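Local coordinates for Beta/gamma crystallin domain-containing protein 1 (Homo sapiens, PDB 3CW3), which may act as a suppressor of malignant melanoma, perhaps through interactions with the cytoskeleton, and is represented here by a single non-lens betagamma-crystallin domain, at residues G1-P9 with V33-W43. Residues are numbered along the deposited sequence; the frame is centred on the assembly and turned at random.
Sequences GKVVIYSEP and VILIKVVRGCW
Val3 and Trp43 meet in a betagamma-crystallin Greek key, where strand 2-6 begins beside the end of its antiparallel neighbour 33-40, which turns through Gly41 into the second sheet; Trp43 already belongs to strand 42-46 of that sheet. Followed outward, Val3 CB lies 3.8 Å from Trp43 CE2. Its CG1, set between backbone N and carbonyl carbon (chi1 57°), is carried over the indole, 3.5 Å from the centroid of the Trp43 six-membered ring and 10° off the normal, a CH-pi contact. CG2, anti to the backbone N, reaches across to Ile36 CG2 and Val38 CG2 of the neighbouring strand. The same buried face, packed between the sheets, continues with Ile5, whose CG1 presses on Ile36 CD1 at a tight 3.4 Å; Ile92 of strand 91-95 touches Ile5 and Trp43 from the other sheet, and His94 stacks on Trp43. Paired backbone bonds link Val4 with Lys37 and Tyr6 with Leu35. On the opposite face, with Val4 and Lys37, Tyr6 CD1 rests 3.9 Å from Leu35 CD2. Lys37 NZ leads away to a salt bridge with Glu62 OE2. Between Lys2 and Val3 the register slips by one, a classic beta bulge in which Val39 and Arg40 both face Lys2: Lys2 O accepts from Val39 N at 2.9 Å and only weakly from Arg40 N. The Arg40 guanidinium lies with one face over Lys2 CB, while a water at its edge accepts from both Arg40 NE (2.7 Å) and Gly1 N.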
ATOM      1  N   GLY A   1     -15.555   5.386   2.268  1.00 19.42           N
ATOM      2  CA  GLY A   1     -14.662   5.321   1.084  1.00 19.46           C
ATOM      3  C   GLY A   1     -14.442   3.906   0.589  1.00 18.00           C
ATOM      4  O   GLY A   1     -15.034   2.954   1.101  1.00 17.95           O
ATOM      5  N   LYS A   2     -13.592   3.776  -0.424  1.00 17.27           N
ATOM      6  CA  LYS A   2     -13.259   2.483  -0.999  1.00 16.16           C
ATOM      7  C   LYS A   2     -11.905   2.546  -1.694  1.00 15.96           C
ATOM      8  O   LYS A   2     -11.646   3.452  -2.486  1.00 15.81           O
ATOM      9  CB  LYS A   2     -14.316   2.034  -2.022  1.00 17.53           C
ATOM     10  CG  LYS A   2     -13.949   0.714  -2.708  1.00 18.56           C
ATOM     11  CD  LYS A   2     -15.098   0.090  -3.503  1.00 21.96           C
ATOM     12  CE  LYS A   2     -15.301   0.758  -4.854  1.00 21.40           C
ATOM     13  NZ  LYS A   2     -16.393   0.100  -5.639  1.00 21.52           N
ATOM     14  N   VAL A   3     -11.037   1.594  -1.376  1.00 15.37           N
ATOM     15  CA  VAL A   3      -9.729   1.520  -2.016  1.00 14.35           C
ATOM     16  C   VAL A   3      -9.569   0.081  -2.489  1.00 16.05           C
ATOM     17  O   VAL A   3      -9.858  -0.858  -1.744  1.00 14.04           O
ATOM     18  CB  VAL A   3      -8.566   1.900  -1.046  1.00 14.78           C
ATOM     19  CG1 VAL A   3      -8.569   1.011   0.184  1.00 13.49           C
ATOM     20  CG2 VAL A   3      -7.232   1.776  -1.773  1.00 13.44           C
ATOM     21  N   VAL A   4      -9.160  -0.093  -3.741  1.00 15.28           N
ATOM     22  CA  VAL A   4      -8.977  -1.431  -4.281  1.00 16.77           C
ATOM     23  C   VAL A   4      -7.508  -1.634  -4.594  1.00 18.11           C
ATOM     24  O   VAL A   4      -6.814  -0.701  -5.014  1.00 18.11           O
ATOM     25  CB  VAL A   4      -9.823  -1.668  -5.566  1.00 17.71           C
ATOM     26  CG1 VAL A   4     -11.294  -1.393  -5.275  1.00 19.09           C
ATOM     27  CG2 VAL A   4      -9.329  -0.789  -6.701  1.00 19.53           C
ATOM     28  N   ILE A   5      -7.040  -2.856  -4.381  1.00 16.29           N
ATOM     29  CA  ILE A   5      -5.650  -3.192  -4.614  1.00 15.38           C
ATOM     30  C   ILE A   5      -5.509  -4.315  -5.628  1.00 17.40           C
ATOM     31  O   ILE A   5      -6.010  -5.424  -5.420  1.00 15.31           O
ATOM     32  CB  ILE A   5      -4.968  -3.633  -3.296  1.00 15.60           C
ATOM     33  CG1 ILE A   5      -5.045  -2.498  -2.271  1.00 14.26           C
ATOM     34  CG2 ILE A   5      -3.527  -4.050  -3.560  1.00 14.19           C
ATOM     35  CD1 ILE A   5      -4.550  -2.873  -0.891  1.00 17.89           C
ATOM     36  N   TYR A   6      -4.838  -4.018  -6.735  1.00 17.70           N
ATOM     37  CA  TYR A   6      -4.592  -5.027  -7.754  1.00 20.68           C
ATOM     38  C   TYR A   6      -3.228  -5.620  -7.438  1.00 23.21           C
ATOM     39  O   TYR A   6      -2.198  -4.974  -7.629  1.00 20.01           O
ATOM     40  CB  TYR A   6      -4.584  -4.407  -9.148  1.00 18.51           C
ATOM     41  CG  TYR A   6      -5.909  -3.801  -9.534  1.00 20.47           C
ATOM     42  CD1 TYR A   6      -6.155  -2.438  -9.362  1.00 20.91           C
ATOM     43  CD2 TYR A   6      -6.930  -4.595 -10.049  1.00 21.18           C
ATOM     44  CE1 TYR A   6      -7.390  -1.883  -9.697  1.00 21.46           C
ATOM     45  CE2 TYR A   6      -8.165  -4.052 -10.383  1.00 22.52           C
ATOM     46  CZ  TYR A   6      -8.389  -2.700 -10.205  1.00 21.53           C
ATOM     47  OH  TYR A   6      -9.615  -2.169 -10.534  1.00 25.82           O
ATOM     48  N   SER A   7      -3.238  -6.846  -6.930  1.00 28.26           N
ATOM     49  CA  SER A   7      -2.020  -7.554  -6.553  1.00 34.97           C
ATOM     50  C   SER A   7      -1.147  -7.867  -7.759  1.00 38.45           C
ATOM     51  O   SER A   7       0.069  -7.682  -7.726  1.00 41.12           O
ATOM     52  CB  SER A   7      -2.384  -8.858  -5.842  1.00 35.24           C
ATOM     53  OG  SER A   7      -3.397  -8.636  -4.874  1.00 39.40           O
ATOM     54  N   GLU A   8      -1.780  -8.342  -8.825  1.00 42.21           N
ATOM     55  CA  GLU A   8      -1.069  -8.704 -10.042  1.00 46.07           C
ATOM     56  C   GLU A   8      -1.508  -7.842 -11.222  1.00 46.66           C
ATOM     57  O   GLU A   8      -2.129  -8.334 -12.161  1.00 48.35           O
ATOM     58  CB  GLU A   8      -1.312 -10.188 -10.347  1.00 47.77           C
ATOM     59  CG  GLU A   8      -2.787 -10.588 -10.315  1.00 51.62           C
ATOM     60  CD  GLU A   8      -2.995 -12.094 -10.329  1.00 53.18           C
ATOM     61  OE1 GLU A   8      -2.550 -12.766  -9.374  1.00 54.33           O
ATOM     62  OE2 GLU A   8      -3.605 -12.605 -11.294  1.00 53.90           O
ATOM     63  N   PRO A   9      -1.183  -6.538 -11.189  1.00 47.52           N
ATOM     64  CA  PRO A   9      -1.552  -5.615 -12.266  1.00 47.23           C
ATOM     65  C   PRO A   9      -0.828  -5.913 -13.577  1.00 48.29           C
ATOM     66  O   PRO A   9      -1.417  -6.448 -14.517  1.00 48.34           O
ATOM     67  CB  PRO A   9      -1.173  -4.255 -11.691  1.00 47.26           C
ATOM     68  CG  PRO A   9       0.036  -4.579 -10.879  1.00 47.28           C
ATOM     69  CD  PRO A   9      -0.384  -5.845 -10.161  1.00 47.21           C
ATOM     70  N   VAL A  33       5.113  -5.244  -7.380  1.00 17.95           N
ATOM     71  CA  VAL A  33       4.495  -4.047  -7.925  1.00 19.71           C
ATOM     72  C   VAL A  33       2.980  -4.208  -7.893  1.00 19.15           C
ATOM     73  O   VAL A  33       2.426  -5.114  -8.519  1.00 19.45           O
ATOM     74  CB  VAL A  33       4.944  -3.797  -9.382  1.00 19.71           C
ATOM     75  CG1 VAL A  33       4.277  -2.537  -9.923  1.00 20.58           C
ATOM     76  CG2 VAL A  33       6.459  -3.673  -9.445  1.00 19.81           C
ATOM     77  N   ILE A  34       2.315  -3.328  -7.156  1.00 18.24           N
ATOM     78  CA  ILE A  34       0.866  -3.381  -7.051  1.00 17.30           C
ATOM     79  C   ILE A  34       0.279  -2.019  -7.381  1.00 17.65           C
ATOM     80  O   ILE A  34       0.956  -0.993  -7.291  1.00 17.42           O
ATOM     81  CB  ILE A  34       0.417  -3.783  -5.626  1.00 17.37           C
ATOM     82  CG1 ILE A  34       0.924  -2.754  -4.611  1.00 17.30           C
ATOM     83  CG2 ILE A  34       0.943  -5.174  -5.283  1.00 16.48           C
ATOM     84  CD1 ILE A  34       0.496  -3.034  -3.185  1.00 18.48           C
ATOM     85  N   LEU A  35      -0.984  -2.018  -7.782  1.00 16.95           N
ATOM     86  CA  LEU A  35      -1.665  -0.776  -8.099  1.00 17.33           C
ATOM     87  C   LEU A  35      -2.708  -0.533  -7.017  1.00 17.27           C
ATOM     88  O   LEU A  35      -3.617  -1.343  -6.831  1.00 17.93           O
ATOM     89  CB  LEU A  35      -2.345  -0.872  -9.468  1.00 20.78           C
ATOM     90  CG  LEU A  35      -3.104   0.376  -9.928  1.00 22.32           C
ATOM     91  CD1 LEU A  35      -2.129   1.533 -10.121  1.00 24.05           C
ATOM     92  CD2 LEU A  35      -3.840   0.069 -11.226  1.00 25.27           C
ATOM     93  N   ILE A  36      -2.546   0.564  -6.287  1.00 15.09           N
ATOM     94  CA  ILE A  36      -3.478   0.939  -5.234  1.00 15.79           C
ATOM     95  C   ILE A  36      -4.381   1.991  -5.858  1.00 15.97           C
ATOM     96  O   ILE A  36      -3.905   3.041  -6.292  1.00 16.94           O
ATOM     97  CB  ILE A  36      -2.769   1.593  -4.025  1.00 16.10           C
ATOM     98  CG1 ILE A  36      -1.700   0.658  -3.447  1.00 17.28           C
ATOM     99  CG2 ILE A  36      -3.801   1.961  -2.969  1.00 18.47           C
ATOM    100  CD1 ILE A  36      -2.221  -0.673  -2.944  1.00 19.29           C
ATOM    101  N   LYS A  37      -5.676   1.713  -5.910  1.00 14.55           N
ATOM    102  CA  LYS A  37      -6.612   2.653  -6.497  1.00 13.56           C
ATOM    103  C   LYS A  37      -7.645   3.137  -5.491  1.00 14.48           C
ATOM    104  O   LYS A  37      -8.583   2.408  -5.147  1.00 12.10           O
ATOM    105  CB  LYS A  37      -7.321   2.010  -7.697  1.00 15.22           C
ATOM    106  CG  LYS A  37      -8.302   2.936  -8.408  1.00 18.19           C
ATOM    107  CD  LYS A  37      -8.919   2.262  -9.630  1.00 22.52           C
ATOM    108  CE  LYS A  37      -9.940   3.167 -10.307  1.00 22.02           C
ATOM    109  NZ  LYS A  37      -9.319   4.435 -10.777  1.00 24.39           N
ATOM    110  N   VAL A  38      -7.465   4.358  -4.998  1.00 11.50           N
ATOM    111  CA  VAL A  38      -8.433   4.917  -4.069  1.00 12.77           C
ATOM    112  C   VAL A  38      -9.558   5.428  -4.961  1.00 14.62           C
ATOM    113  O   VAL A  38      -9.391   6.406  -5.693  1.00 14.21           O
ATOM    114  CB  VAL A  38      -7.844   6.089  -3.238  1.00 13.55           C
ATOM    115  CG1 VAL A  38      -8.956   6.792  -2.462  1.00 11.88           C
ATOM    116  CG2 VAL A  38      -6.800   5.563  -2.261  1.00 11.26           C
ATOM    117  N   VAL A  39     -10.690   4.735  -4.910  1.00 14.44           N
ATOM    118  CA  VAL A  39     -11.857   5.080  -5.709  1.00 16.57           C
ATOM    119  C   VAL A  39     -12.565   6.289  -5.115  1.00 16.45           C
ATOM    120  O   VAL A  39     -13.046   7.164  -5.837  1.00 17.62           O
ATOM    121  CB  VAL A  39     -12.836   3.890  -5.769  1.00 16.88           C
ATOM    122  CG1 VAL A  39     -14.044   4.252  -6.589  1.00 18.49           C
ATOM    123  CG2 VAL A  39     -12.133   2.674  -6.360  1.00 20.55           C
ATOM    124  N   ARG A  40     -12.637   6.323  -3.791  1.00 15.64           N
ATOM    125  CA  ARG A  40     -13.260   7.434  -3.092  1.00 16.74           C
ATOM    126  C   ARG A  40     -12.825   7.428  -1.636  1.00 16.66           C
ATOM    127  O   ARG A  40     -12.469   6.379  -1.082  1.00 15.38           O
ATOM    128  CB  ARG A  40     -14.788   7.354  -3.195  1.00 18.22           C
ATOM    129  CG  ARG A  40     -15.370   6.020  -2.799  1.00 19.72           C
ATOM    130  CD  ARG A  40     -16.891   6.027  -2.867  1.00 20.75           C
ATOM    131  NE  ARG A  40     -17.427   4.746  -2.423  1.00 19.85           N
ATOM    132  CZ  ARG A  40     -17.617   3.695  -3.214  1.00 21.15           C
ATOM    133  NH1 ARG A  40     -17.331   3.767  -4.509  1.00 21.29           N
ATOM    134  NH2 ARG A  40     -18.065   2.558  -2.697  1.00 22.64           N
ATOM    135  N   GLY A  41     -12.834   8.608  -1.030  1.00 15.59           N
ATOM    136  CA  GLY A  41     -12.443   8.730   0.362  1.00 16.84           C
ATOM    137  C   GLY A  41     -10.955   8.960   0.531  1.00 17.16           C
ATOM    138  O   GLY A  41     -10.244   9.278  -0.428  1.00 17.47           O
ATOM    139  N   CYS A  42     -10.491   8.808   1.766  1.00 17.03           N
ATOM    140  CA  CYS A  42      -9.087   8.986   2.095  1.00 16.68           C
ATOM    141  C   CYS A  42      -8.633   7.773   2.887  1.00 16.43           C
ATOM    142  O   CYS A  42      -9.403   7.199   3.662  1.00 16.99           O
ATOM    143  CB  CYS A  42      -8.888  10.263   2.915  1.00 17.41           C
ATOM    144  SG  CYS A  42      -9.428  11.763   2.048  1.00 22.77           S
ATOM    145  N   TRP A  43      -7.383   7.384   2.691  1.00 14.00           N
ATOM    146  CA  TRP A  43      -6.851   6.216   3.373  1.00 15.61           C
ATOM    147  C   TRP A  43      -5.408   6.402   3.784  1.00 14.59           C
ATOM    148  O   TRP A  43      -4.735   7.320   3.328  1.00 15.63           O
ATOM    149  CB  TRP A  43      -6.932   4.998   2.454  1.00 13.73           C
ATOM    150  CG  TRP A  43      -8.314   4.684   1.993  1.00 15.96           C
ATOM    151  CD1 TRP A  43      -9.039   5.345   1.040  1.00 15.18           C
ATOM    152  CD2 TRP A  43      -9.154   3.643   2.489  1.00 15.56           C
ATOM    153  NE1 TRP A  43     -10.286   4.774   0.915  1.00 16.18           N
ATOM    154  CE2 TRP A  43     -10.382   3.727   1.795  1.00 15.22           C
ATOM    155  CE3 TRP A  43      -8.992   2.644   3.460  1.00 15.51           C
ATOM    156  CZ2 TRP A  43     -11.441   2.850   2.039  1.00 16.28           C
ATOM    157  CZ3 TRP A  43     -10.049   1.771   3.702  1.00 16.20           C
ATOM    158  CH2 TRP A  43     -11.256   1.881   2.994  1.00 17.01           C
TER
HETATM  159  O   HOH W   1     -17.625   5.169   0.248  1.00 37.88           O
HETATM  160  O   HOH W   2     -18.297   2.411   0.196  1.00 40.97           O